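Local coordinates for glycine oxidase (Bacillus cereus ATCC 14579, PDB 7CYX), which probably catalyses the FAD-dependent oxidation of glycine by molecular oxygen to glyoxylate, ammonium and hydrogen peroxide, in thiamine diphosphate biosynthesis, at residues Thr190-Ile193 with Ile198-Cys201; Phe180-Glu185 with Leu216-Arg221; Tyr328-His333 with Gln346-Leu351. All blocks are in the same frame, centred on the assembly; numbering follows the deposited sequence.

How the contacts relate
The three contacts lie on the same side of the chain's centre, within the FAD-dependent oxidoreductase family region. Contact 1 falls in the chain between the two segments of contact 2, and contact 3 follows both. Contacts 1 and 2 have centres about 13 Å apart and share a three-stranded antiparallel sheet, in which strands 179-184 and 189-194 are neighbours. Contact 3 lies about 17 Å from contact 2, centre to centre, and packs helix 341-352 on strand 327-331 of the mixed sheet of the FAD-binding fold. Phe-219 and Leu-216 of contact 2 pack on Ala-329 of contact 3. Contacts 1 and 3 do not touch. Loop 216-221 thus joins the small sheet to the FAD-binding sheet.

Contact 1 of 3, residues Thr190-Ile193 with Ile198-Cys201; sequences TGVI and IVTC
Val-192 and Val-199 form the centre of this contact. They are an antiparallel hydrogen-bonded pair, joined by two backbone hydrogen bonds. Val-192 N lies 2.8 Å from Val-199 O. Val-199 N lies 3.1 Å from Val-192 O, and this bond is almost straight, with 176° at the hydrogen. The two side chains lie side by side and point the same way, with Val-192 CG1 3.8 Å from Val-199 CB. The Cys-201 sulfur lies against Gly-191. SG sits between its own backbone N and carbonyl carbon (chi1 65°), and this brings it to 3.7 Å from Gly-191 CA. Gly-191 has no side chain, and its CA comes within 3.2 Å of Val-199 O. Val-192, Gly-191 and Cys-201 are all buried.

The two strands make an antiparallel beta hairpin within a three-stranded sheet. On the other edge of strand 189-194, Thr-190 and Gly-191 both face Arg-183, a classic beta bulge. The valine side turns inward: Val-192 touches the FAD-binding residue Val-179, and its side chain is about 8 Å from the bound FAD. Val-199 meets Tyr-5 of strand 5-10.

The opposite face of the hairpin is more open. Here Ile-193 and Ile-198 stand side by side, and CD1 of the exposed Ile-198 reaches 3.5 Å from Ile-193 CG1. Thr-200 adds little, touching Thr-190 O through CG2. The backbone hydrogen bond from Cys-201 N to Thr-190 O is weak, at 3.3 Å. Thr-190 O also accepts a hydrogen bond from Arg-183 NH2.

Contact 2 of 3, residues Phe180-Glu185 with Leu216-Arg221; sequences FDIRIE and LSYFHR
Tyr-218 reaches across to strand 180-184, and its ring carries almost all of this contact. Two isoleucines of the strand meet it. Ile-182 CD1 lies 4.0 Å from Tyr-218 CD2, and Ile-184 CD1 lies 3.9 Å from Tyr-218 CD1. Both methyls are on the same side of the ring plane and approach it at a slant, one near each long flank. The isoleucine side chains and the tyrosine run past each other in opposite directions. In both isoleucines CG1 is anti to the carbonyl carbon (chi1 about -60°), and the CD1 methyl does the touching.

Asp-181 comes from another direction. Its side chain crosses that of Tyr-218 at about a right angle and meets the hydroxyl end of the ring. As modelled, the carboxylate and ring planes are about 20° apart with OD1 at the ring edge, but OD1 is placed too close to the hydroxyl for this detail to be trusted. Phe-180 and Asp-181 both face Ile-193, a classic beta bulge in the strand.

The contact is packing between an edge strand of the three-stranded sheet and the loop that leads from helix 213-216 to strand 225-236. Tyr-218 O accepts a hydrogen bond from His-321 NE2. Ile-182 also packs on Leu-327 of strand 327-331, and Ile-184 on Ile-324 in the loop before that strand.

Contact 3 of 3, residues Tyr328-His333 with Gln346-Leu351; sequences YACTGH and QYMADL
Met-348 meets Cys-330 through its terminal methyl. Met-348 CE lies 3.4 Å from Cys-330 SG and 4.0 Å from Cys-330 CB. The methionine chain is bent at chi2 and chi3 (49° and 48°), which folds the thioether over toward the strand. Its sulfur, Met-348 SD, is 3.7 Å from the backbone oxygen Ala-329 O. A second touch lies beside this one. Leu-351 comes to the edge of the Tyr-328 ring, with CG 4.1 Å from Tyr-328 CE2. Its CD2 is the same distance from Tyr-328 CD2. No hydrogen bond joins the two segments, and all five touching residues are buried.

The next shell surrounds these groups. The Tyr-347 ring has Met-348 CE at its edge, in plane, and Leu-351 CB above one face, toward the rim. Cys-330 SG lies in plane at the edge of the His-333 ring. His-333 NE2 is in turn hydrogen-bonded to Ser-344 OG, one turn before the contacting part of the helix. Met-318 touches Cys-330, His-333 and Met-348. Cys-330 and Thr-331 both face Tyr-317, a classic beta bulge, and Thr-331 touches the FAD.

Strand 328-331 and helix 346-351 run antiparallel, at 176°, with axes 10.2 Å apart. This is strand-on-helix packing in the Rossmann-type FAD-binding fold. Strand 327-331 lies between strands 203-206 and 317-318 of the sheet. Helix 14-25 borders both segments: its Ile-15, an FAD-binding residue, touches Cys-330, and its Leu-23 touches Ala-349.

Contact 1 of 3, residues Thr190-Ile193 with Ile198-Cys201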
ATOM      1  N   THR A 190       1.011  27.130  26.895  1.00 57.29           N
ATOM      2  CA  THR A 190      -0.141  27.869  26.328  1.00 63.06           C
ATOM      3  C   THR A 190      -0.121  27.786  24.808  1.00 64.61           C
ATOM      4  O   THR A 190      -1.084  28.223  24.192  1.00 62.24           O
ATOM      5  CB  THR A 190      -0.111  29.343  26.713  1.00 64.49           C
ATOM      6  OG1 THR A 190       1.179  29.772  26.303  1.00 65.96           O
ATOM      7  CG2 THR A 190      -0.296  29.558  28.194  1.00 62.57           C
ATOM      8  N   GLY A 191       0.949  27.248  24.247  1.00 65.62           N
ATOM      9  CA  GLY A 191       1.013  27.124  22.788  1.00 65.64           C
ATOM     10  C   GLY A 191       2.358  26.622  22.324  1.00 67.82           C
ATOM     11  O   GLY A 191       3.124  26.128  23.146  1.00 64.60           O
ATOM     12  N   VAL A 192       2.625  26.788  21.036  1.00 61.73           N
ATOM     13  CA  VAL A 192       3.892  26.311  20.435  1.00 59.15           C
ATOM     14  C   VAL A 192       4.317  27.344  19.395  1.00 56.34           C
ATOM     15  O   VAL A 192       3.452  27.837  18.699  1.00 47.76           O
ATOM     16  CB  VAL A 192       3.662  24.914  19.850  1.00 55.19           C
ATOM     17  CG1 VAL A 192       3.495  24.947  18.353  1.00 57.49           C
ATOM     18  CG2 VAL A 192       4.747  23.951  20.263  1.00 58.16           C
ATOM     19  N   ILE A 193       5.608  27.672  19.339  1.00 56.78           N
ATOM     20  CA  ILE A 193       6.120  28.710  18.397  1.00 59.64           C
ATOM     21  C   ILE A 193       6.692  28.021  17.161  1.00 60.19           C
ATOM     22  O   ILE A 193       7.683  27.319  17.301  1.00 56.96           O
ATOM     23  CB  ILE A 193       7.139  29.611  19.109  1.00 65.79           C
ATOM     24  CG1 ILE A 193       6.477  30.364  20.260  1.00 70.56           C
ATOM     25  CG2 ILE A 193       7.783  30.565  18.131  1.00 63.33           C
ATOM     26  CD1 ILE A 193       7.433  30.888  21.285  1.00 71.59           C
ATOM     27  N   ILE A 198       2.100  31.068  15.470  1.00 64.90           N
ATOM     28  CA  ILE A 198       1.767  30.463  16.758  1.00 64.34           C
ATOM     29  C   ILE A 198       0.621  29.470  16.569  1.00 65.51           C
ATOM     30  O   ILE A 198      -0.307  29.718  15.790  1.00 70.35           O
ATOM     31  CB  ILE A 198       1.421  31.522  17.824  1.00 70.47           C
ATOM     32  CG1 ILE A 198       2.553  32.543  18.006  1.00 76.69           C
ATOM     33  CG2 ILE A 198       1.052  30.853  19.144  1.00 68.98           C
ATOM     34  CD1 ILE A 198       3.839  31.964  18.579  1.00 70.02           C
ATOM     35  N   VAL A 199       0.724  28.354  17.304  1.00 61.23           N
ATOM     36  CA  VAL A 199      -0.319  27.349  17.450  1.00 58.55           C
ATOM     37  C   VAL A 199      -0.704  27.270  18.930  1.00 55.22           C
ATOM     38  O   VAL A 199       0.093  26.899  19.770  1.00 59.29           O
ATOM     39  CB  VAL A 199       0.162  25.988  16.910  1.00 59.69           C
ATOM     40  CG1 VAL A 199      -0.868  24.882  17.101  1.00 61.21           C
ATOM     41  CG2 VAL A 199       0.564  26.094  15.448  1.00 61.17           C
ATOM     42  N   THR A 200      -1.943  27.642  19.241  1.00 59.30           N
ATOM     43  CA  THR A 200      -2.414  27.656  20.606  1.00 60.98           C
ATOM     44  C   THR A 200      -2.786  26.241  21.043  1.00 57.81           C
ATOM     45  O   THR A 200      -3.554  25.577  20.372  1.00 57.40           O
ATOM     46  CB  THR A 200      -3.661  28.524  20.783  1.00 61.55           C
ATOM     47  OG1 THR A 200      -3.379  29.784  20.188  1.00 64.00           O
ATOM     48  CG2 THR A 200      -4.030  28.701  22.237  1.00 69.86           C
ATOM     49  N   CYS A 201      -2.286  25.828  22.205  1.00 56.20           N
ATOM     50  CA  CYS A 201      -2.637  24.539  22.748  1.00 61.11           C
ATOM     51  C   CYS A 201      -2.475  24.564  24.266  1.00 58.16           C
ATOM     52  O   CYS A 201      -1.896  25.502  24.798  1.00 59.80           O
ATOM     53  CB  CYS A 201      -1.783  23.447  22.116  1.00 59.09           C
ATOM     54  SG  CYS A 201      -0.030  23.595  22.525  1.00 55.12           S
TER

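Contact 2 of 3, residues Phe180-Glu185 with Leu216-Arg221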
ATOM      1  N   PHE A 180      10.006  25.879  16.781  1.00 54.67           N
ATOM      2  CA  PHE A 180      11.259  26.450  17.288  1.00 57.30           C
ATOM      3  C   PHE A 180      11.335  26.364  18.823  1.00 63.15           C
ATOM      4  O   PHE A 180      12.436  26.234  19.391  1.00 59.50           O
ATOM      5  CB  PHE A 180      11.393  27.916  16.874  1.00 59.97           C
ATOM      6  CG  PHE A 180      11.400  28.186  15.386  1.00 62.68           C
ATOM      7  CD1 PHE A 180      12.202  27.450  14.523  1.00 61.76           C
ATOM      8  CD2 PHE A 180      10.632  29.214  14.854  1.00 60.40           C
ATOM      9  CE1 PHE A 180      12.226  27.732  13.164  1.00 58.53           C
ATOM     10  CE2 PHE A 180      10.654  29.484  13.494  1.00 60.51           C
ATOM     11  CZ  PHE A 180      11.445  28.739  12.651  1.00 57.63           C
ATOM     12  N   ASP A 181      10.172  26.476  19.486  1.00 63.78           N
ATOM     13  CA  ASP A 181      10.077  26.532  20.947  1.00 58.69           C
ATOM     14  C   ASP A 181       8.625  26.273  21.405  1.00 57.55           C
ATOM     15  O   ASP A 181       7.676  26.329  20.608  1.00 53.28           O
ATOM     16  CB  ASP A 181      10.610  27.881  21.453  1.00 55.87           C
ATOM     17  CG  ASP A 181      10.936  27.927  22.938  1.00 53.76           C
ATOM     18  OD1 ASP A 181      10.906  26.874  23.595  1.00 59.92           O
ATOM     19  OD2 ASP A 181      11.226  29.014  23.426  1.00 53.17           O
ATOM     20  N   ILE A 182       8.474  25.966  22.703  1.00 55.17           N
ATOM     21  CA  ILE A 182       7.182  25.844  23.387  1.00 56.74           C
ATOM     22  C   ILE A 182       6.910  27.149  24.155  1.00 57.38           C
ATOM     23  O   ILE A 182       7.828  27.735  24.720  1.00 60.56           O
ATOM     24  CB  ILE A 182       7.206  24.609  24.308  1.00 57.22           C
ATOM     25  CG1 ILE A 182       7.494  23.328  23.522  1.00 57.40           C
ATOM     26  CG2 ILE A 182       5.917  24.493  25.111  1.00 57.14           C
ATOM     27  CD1 ILE A 182       8.416  22.370  24.237  1.00 56.94           C
ATOM     28  N   ARG A 183       5.658  27.623  24.130  1.00 58.17           N
ATOM     29  CA  ARG A 183       5.265  28.871  24.807  1.00 59.17           C
ATOM     30  C   ARG A 183       4.637  28.524  26.159  1.00 63.34           C
ATOM     31  O   ARG A 183       3.518  28.047  26.221  1.00 60.54           O
ATOM     32  CB  ARG A 183       4.301  29.706  23.962  1.00 60.04           C
ATOM     33  CG  ARG A 183       3.865  31.011  24.620  1.00 58.98           C
ATOM     34  CD  ARG A 183       2.814  31.747  23.803  1.00 58.60           C
ATOM     35  NE  ARG A 183       1.562  31.005  23.686  1.00 59.52           N
ATOM     36  CZ  ARG A 183       0.479  31.427  23.039  1.00 60.29           C
ATOM     37  NH1 ARG A 183       0.528  32.522  22.296  1.00 52.24           N
ATOM     38  NH2 ARG A 183      -0.655  30.749  23.149  1.00 54.28           N
ATOM     39  N   ILE A 184       5.423  28.742  27.216  1.00 70.47           N
ATOM     40  CA  ILE A 184       5.041  28.568  28.598  1.00 74.64           C
ATOM     41  C   ILE A 184       4.948  29.956  29.236  1.00 78.77           C
ATOM     42  O   ILE A 184       5.945  30.683  29.296  1.00 77.06           O
ATOM     43  CB  ILE A 184       6.054  27.675  29.335  1.00 68.79           C
ATOM     44  CG1 ILE A 184       6.125  26.288  28.692  1.00 72.50           C
ATOM     45  CG2 ILE A 184       5.737  27.605  30.822  1.00 65.56           C
ATOM     46  CD1 ILE A 184       7.358  25.493  29.071  1.00 72.11           C
ATOM     47  N   GLU A 185       3.749  30.298  29.714  1.00 84.55           N
ATOM     48  CA  GLU A 185       3.462  31.647  30.161  1.00 89.88           C
ATOM     49  C   GLU A 185       3.566  31.676  31.691  1.00 94.30           C
ATOM     50  O   GLU A 185       4.426  32.390  32.228  1.00 94.95           O
ATOM     51  CB  GLU A 185       2.147  32.140  29.543  1.00 87.44           C
ATOM     52  CG  GLU A 185       2.382  32.878  28.221  1.00 91.76           C
ATOM     53  CD  GLU A 185       1.210  33.118  27.272  1.00 91.68           C
ATOM     54  OE1 GLU A 185       0.158  32.469  27.426  1.00 84.66           O
ATOM     55  OE2 GLU A 185       1.363  33.956  26.351  1.00 93.94           O
ATOM     56  N   LEU A 216      13.782  18.990  24.841  1.00 49.71           N
ATOM     57  CA  LEU A 216      13.880  18.144  26.053  1.00 51.43           C
ATOM     58  C   LEU A 216      14.617  18.887  27.176  1.00 57.95           C
ATOM     59  O   LEU A 216      14.568  18.404  28.304  1.00 52.40           O
ATOM     60  CB  LEU A 216      14.605  16.851  25.688  1.00 50.29           C
ATOM     61  CG  LEU A 216      13.796  15.841  24.891  1.00 46.46           C
ATOM     62  CD1 LEU A 216      14.639  14.629  24.577  1.00 50.57           C
ATOM     63  CD2 LEU A 216      12.567  15.424  25.662  1.00 49.27           C
ATOM     64  N   SER A 217      15.233  20.036  26.870  1.00 49.42           N
ATOM     65  CA  SER A 217      15.947  20.939  27.805  1.00 56.38           C
ATOM     66  C   SER A 217      15.004  21.419  28.905  1.00 57.50           C
ATOM     67  O   SER A 217      15.453  21.536  30.034  1.00 56.20           O
ATOM     68  CB  SER A 217      16.524  22.093  27.070  1.00 54.11           C
ATOM     69  OG  SER A 217      17.760  21.717  26.519  1.00 57.13           O
ATOM     70  N   TYR A 218      13.723  21.633  28.595  1.00 56.77           N
ATOM     71  CA  TYR A 218      12.714  22.011  29.614  1.00 59.37           C
ATOM     72  C   TYR A 218      12.723  20.966  30.735  1.00 59.93           C
ATOM     73  O   TYR A 218      12.633  21.364  31.878  1.00 64.94           O
ATOM     74  CB  TYR A 218      11.350  22.267  28.976  1.00 56.14           C
ATOM     75  CG  TYR A 218      11.306  23.513  28.133  1.00 59.85           C
ATOM     76  CD1 TYR A 218      11.204  24.768  28.699  1.00 57.19           C
ATOM     77  CD2 TYR A 218      11.396  23.439  26.758  1.00 61.90           C
ATOM     78  CE1 TYR A 218      11.181  25.913  27.925  1.00 51.93           C
ATOM     79  CE2 TYR A 218      11.372  24.571  25.969  1.00 53.76           C
ATOM     80  CZ  TYR A 218      11.269  25.811  26.553  1.00 57.73           C
ATOM     81  OH  TYR A 218      11.256  26.913  25.762  1.00 63.20           O
ATOM     82  N   PHE A 219      12.789  19.677  30.412  1.00 57.85           N
ATOM     83  CA  PHE A 219      12.923  18.634  31.452  1.00 61.09           C
ATOM     84  C   PHE A 219      14.300  18.753  32.108  1.00 60.06           C
ATOM     85  O   PHE A 219      14.336  18.964  33.310  1.00 58.31           O
ATOM     86  CB  PHE A 219      12.751  17.254  30.832  1.00 56.01           C
ATOM     87  CG  PHE A 219      11.332  16.933  30.465  1.00 54.81           C
ATOM     88  CD1 PHE A 219      10.801  17.366  29.271  1.00 50.64           C
ATOM     89  CD2 PHE A 219      10.525  16.223  31.328  1.00 54.42           C
ATOM     90  CE1 PHE A 219       9.495  17.071  28.934  1.00 50.95           C
ATOM     91  CE2 PHE A 219       9.225  15.919  30.985  1.00 51.69           C
ATOM     92  CZ  PHE A 219       8.710  16.356  29.795  1.00 55.01           C
ATOM     93  N   HIS A 220      15.370  18.608  31.324  1.00 59.92           N
ATOM     94  CA  HIS A 220      16.772  18.693  31.816  1.00 62.89           C
ATOM     95  C   HIS A 220      17.764  18.771  30.650  1.00 67.24           C
ATOM     96  O   HIS A 220      17.547  18.118  29.640  1.00 61.36           O
ATOM     97  CB  HIS A 220      17.125  17.506  32.711  1.00 59.08           C
ATOM     98  CG  HIS A 220      18.343  17.736  33.531  1.00 62.17           C
ATOM     99  ND1 HIS A 220      19.579  17.318  33.130  1.00 63.27           N
ATOM    100  CD2 HIS A 220      18.522  18.356  34.707  1.00 61.86           C
ATOM    101  CE1 HIS A 220      20.468  17.656  34.023  1.00 57.56           C
ATOM    102  NE2 HIS A 220      19.848  18.288  34.994  1.00 66.23           N
ATOM    103  N   ARG A 221      18.855  19.504  30.864  1.00 67.16           N
ATOM    104  CA  ARG A 221      19.980  19.753  29.931  1.00 68.88           C
ATOM    105  C   ARG A 221      20.570  18.445  29.395  1.00 62.52           C
ATOM    106  O   ARG A 221      20.924  18.407  28.221  1.00 54.93           O
ATOM    107  CB  ARG A 221      21.054  20.494  30.732  1.00 77.26           C
ATOM    108  CG  ARG A 221      22.164  21.123  29.911  1.00 84.56           C
ATOM    109  CD  ARG A 221      23.101  21.892  30.814  1.00 89.77           C
ATOM    110  NE  ARG A 221      22.709  23.283  30.978  1.00102.48           N
ATOM    111  CZ  ARG A 221      21.942  23.750  31.957  1.00105.03           C
ATOM    112  NH1 ARG A 221      21.997  23.207  33.161  1.00 99.69           N
ATOM    113  NH2 ARG A 221      21.121  24.760  31.730  1.00 92.33           N
TER

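Contact 3 of 3, residues Tyr328-His333 with Gln346-Leu351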
ATOM      1  N   TYR A 328       4.717  17.136  27.796  1.00 49.22           N
ATOM      2  CA  TYR A 328       4.930  15.722  27.722  1.00 49.41           C
ATOM      3  C   TYR A 328       6.084  15.461  26.749  1.00 48.20           C
ATOM      4  O   TYR A 328       6.399  16.313  25.924  1.00 53.02           O
ATOM      5  CB  TYR A 328       3.644  14.994  27.290  1.00 46.48           C
ATOM      6  CG  TYR A 328       2.453  15.184  28.197  1.00 46.07           C
ATOM      7  CD1 TYR A 328       1.643  16.291  28.052  1.00 51.28           C
ATOM      8  CD2 TYR A 328       2.130  14.273  29.193  1.00 49.38           C
ATOM      9  CE1 TYR A 328       0.562  16.520  28.883  1.00 55.75           C
ATOM     10  CE2 TYR A 328       1.039  14.474  30.028  1.00 52.04           C
ATOM     11  CZ  TYR A 328       0.247  15.600  29.864  1.00 53.51           C
ATOM     12  OH  TYR A 328      -0.853  15.855  30.628  1.00 49.86           O
ATOM     13  N   ALA A 329       6.631  14.239  26.821  1.00 47.96           N
ATOM     14  CA  ALA A 329       7.742  13.767  25.998  1.00 51.55           C
ATOM     15  C   ALA A 329       7.489  12.312  25.614  1.00 49.51           C
ATOM     16  O   ALA A 329       6.962  11.558  26.431  1.00 53.13           O
ATOM     17  CB  ALA A 329       9.044  13.885  26.763  1.00 48.96           C
ATOM     18  N   CYS A 330       7.914  11.940  24.400  1.00 48.46           N
ATOM     19  CA  CYS A 330       7.761  10.594  23.862  1.00 48.97           C
ATOM     20  C   CYS A 330       8.703  10.424  22.656  1.00 50.47           C
ATOM     21  O   CYS A 330       8.263  10.472  21.527  1.00 48.55           O
ATOM     22  CB  CYS A 330       6.296  10.308  23.514  1.00 50.54           C
ATOM     23  SG  CYS A 330       5.932   8.548  23.271  1.00 48.84           S
ATOM     24  N   THR A 331      10.002  10.212  22.935  1.00 50.73           N
ATOM     25  CA  THR A 331      11.058  10.006  21.922  1.00 51.27           C
ATOM     26  C   THR A 331      12.255   9.303  22.548  1.00 50.38           C
ATOM     27  O   THR A 331      12.422   9.334  23.742  1.00 53.77           O
ATOM     28  CB  THR A 331      11.631  11.302  21.330  1.00 48.02           C
ATOM     29  OG1 THR A 331      11.475  12.294  22.342  1.00 49.25           O
ATOM     30  CG2 THR A 331      10.945  11.710  20.047  1.00 56.37           C
ATOM     31  N   GLY A 332      13.083   8.712  21.685  1.00 50.93           N
ATOM     32  CA  GLY A 332      14.286   8.015  22.062  1.00 50.31           C
ATOM     33  C   GLY A 332      14.099   6.515  22.030  1.00 50.57           C
ATOM     34  O   GLY A 332      14.682   5.828  22.852  1.00 53.86           O
ATOM     35  N   HIS A 333      13.313   6.024  21.057  1.00 46.30           N
ATOM     36  CA  HIS A 333      12.943   4.617  20.954  1.00 44.14           C
ATOM     37  C   HIS A 333      14.011   3.828  20.193  1.00 45.41           C
ATOM     38  O   HIS A 333      13.941   2.590  20.098  1.00 45.23           O
ATOM     39  CB  HIS A 333      11.570   4.474  20.275  1.00 46.89           C
ATOM     40  CG  HIS A 333      10.421   4.971  21.088  1.00 40.97           C
ATOM     41  ND1 HIS A 333      10.110   6.298  21.162  1.00 38.60           N
ATOM     42  CD2 HIS A 333       9.511   4.312  21.849  1.00 41.75           C
ATOM     43  CE1 HIS A 333       9.027   6.460  21.914  1.00 44.47           C
ATOM     44  NE2 HIS A 333       8.644   5.251  22.369  1.00 42.40           N
ATOM     45  N   GLN A 346      -0.910   4.530  23.213  1.00 48.43           N
ATOM     46  CA  GLN A 346      -1.929   4.143  24.157  1.00 50.55           C
ATOM     47  C   GLN A 346      -1.565   4.748  25.515  1.00 49.95           C
ATOM     48  O   GLN A 346      -2.383   5.446  26.131  1.00 52.14           O
ATOM     49  CB  GLN A 346      -2.048   2.618  24.201  1.00 56.58           C
ATOM     50  CG  GLN A 346      -3.360   2.118  24.787  1.00 61.89           C
ATOM     51  CD  GLN A 346      -3.560   0.647  24.522  1.00 62.94           C
ATOM     52  OE1 GLN A 346      -2.826  -0.193  25.035  1.00 67.49           O
ATOM     53  NE2 GLN A 346      -4.554   0.326  23.705  1.00 63.35           N
ATOM     54  N   TYR A 347      -0.306   4.549  25.920  1.00 48.35           N
ATOM     55  CA  TYR A 347       0.176   4.969  27.229  1.00 52.20           C
ATOM     56  C   TYR A 347       0.087   6.486  27.370  1.00 49.68           C
ATOM     57  O   TYR A 347      -0.408   6.997  28.382  1.00 46.25           O
ATOM     58  CB  TYR A 347       1.632   4.577  27.472  1.00 54.82           C
ATOM     59  CG  TYR A 347       2.211   5.217  28.708  1.00 61.34           C
ATOM     60  CD1 TYR A 347       1.931   4.706  29.963  1.00 62.56           C
ATOM     61  CD2 TYR A 347       2.977   6.371  28.638  1.00 62.24           C
ATOM     62  CE1 TYR A 347       2.437   5.297  31.109  1.00 63.26           C
ATOM     63  CE2 TYR A 347       3.499   6.972  29.774  1.00 62.74           C
ATOM     64  CZ  TYR A 347       3.221   6.431  31.019  1.00 63.49           C
ATOM     65  OH  TYR A 347       3.711   6.972  32.171  1.00 68.54           O
ATOM     66  N   MET A 348       0.589   7.189  26.351  1.00 47.40           N
ATOM     67  CA  MET A 348       0.648   8.622  26.396  1.00 50.77           C
ATOM     68  C   MET A 348      -0.785   9.171  26.531  1.00 50.65           C
ATOM     69  O   MET A 348      -1.041  10.051  27.329  1.00 54.65           O
ATOM     70  CB  MET A 348       1.349   9.174  25.146  1.00 54.12           C
ATOM     71  CG  MET A 348       2.430  10.215  25.424  1.00 57.35           C
ATOM     72  SD  MET A 348       3.689   9.836  26.691  1.00 50.52           S
ATOM     73  CE  MET A 348       4.162   8.189  26.184  1.00 57.54           C
ATOM     74  N   ALA A 349      -1.736   8.617  25.775  1.00 45.13           N
ATOM     75  CA  ALA A 349      -3.107   9.113  25.846  1.00 51.05           C
ATOM     76  C   ALA A 349      -3.726   8.816  27.226  1.00 50.38           C
ATOM     77  O   ALA A 349      -4.392   9.689  27.792  1.00 52.16           O
ATOM     78  CB  ALA A 349      -3.935   8.545  24.722  1.00 54.01           C
ATOM     79  N   ASP A 350      -3.470   7.619  27.775  1.00 48.07           N
ATOM     80  CA  ASP A 350      -3.896   7.264  29.137  1.00 54.30           C
ATOM     81  C   ASP A 350      -3.354   8.305  30.128  1.00 60.01           C
ATOM     82  O   ASP A 350      -4.112   8.845  30.944  1.00 68.31           O
ATOM     83  CB  ASP A 350      -3.453   5.850  29.522  1.00 54.87           C
ATOM     84  CG  ASP A 350      -4.337   4.715  29.028  1.00 56.81           C
ATOM     85  OD1 ASP A 350      -5.379   4.993  28.373  1.00 59.13           O
ATOM     86  OD2 ASP A 350      -3.981   3.552  29.314  1.00 57.44           O
ATOM     87  N   LEU A 351      -2.058   8.613  30.015  1.00 53.08           N
ATOM     88  CA  LEU A 351      -1.386   9.550  30.896  1.00 56.49           C
ATOM     89  C   LEU A 351      -1.939  10.971  30.724  1.00 52.94           C
ATOM     90  O   LEU A 351      -2.035  11.743  31.683  1.00 54.20           O
ATOM     91  CB  LEU A 351       0.113   9.536  30.584  1.00 60.17           C
ATOM     92  CG  LEU A 351       0.933  10.609  31.294  1.00 59.48           C
ATOM     93  CD1 LEU A 351       0.824  10.439  32.804  1.00 63.40           C
ATOM     94  CD2 LEU A 351       2.391  10.550  30.846  1.00 62.20           C
TER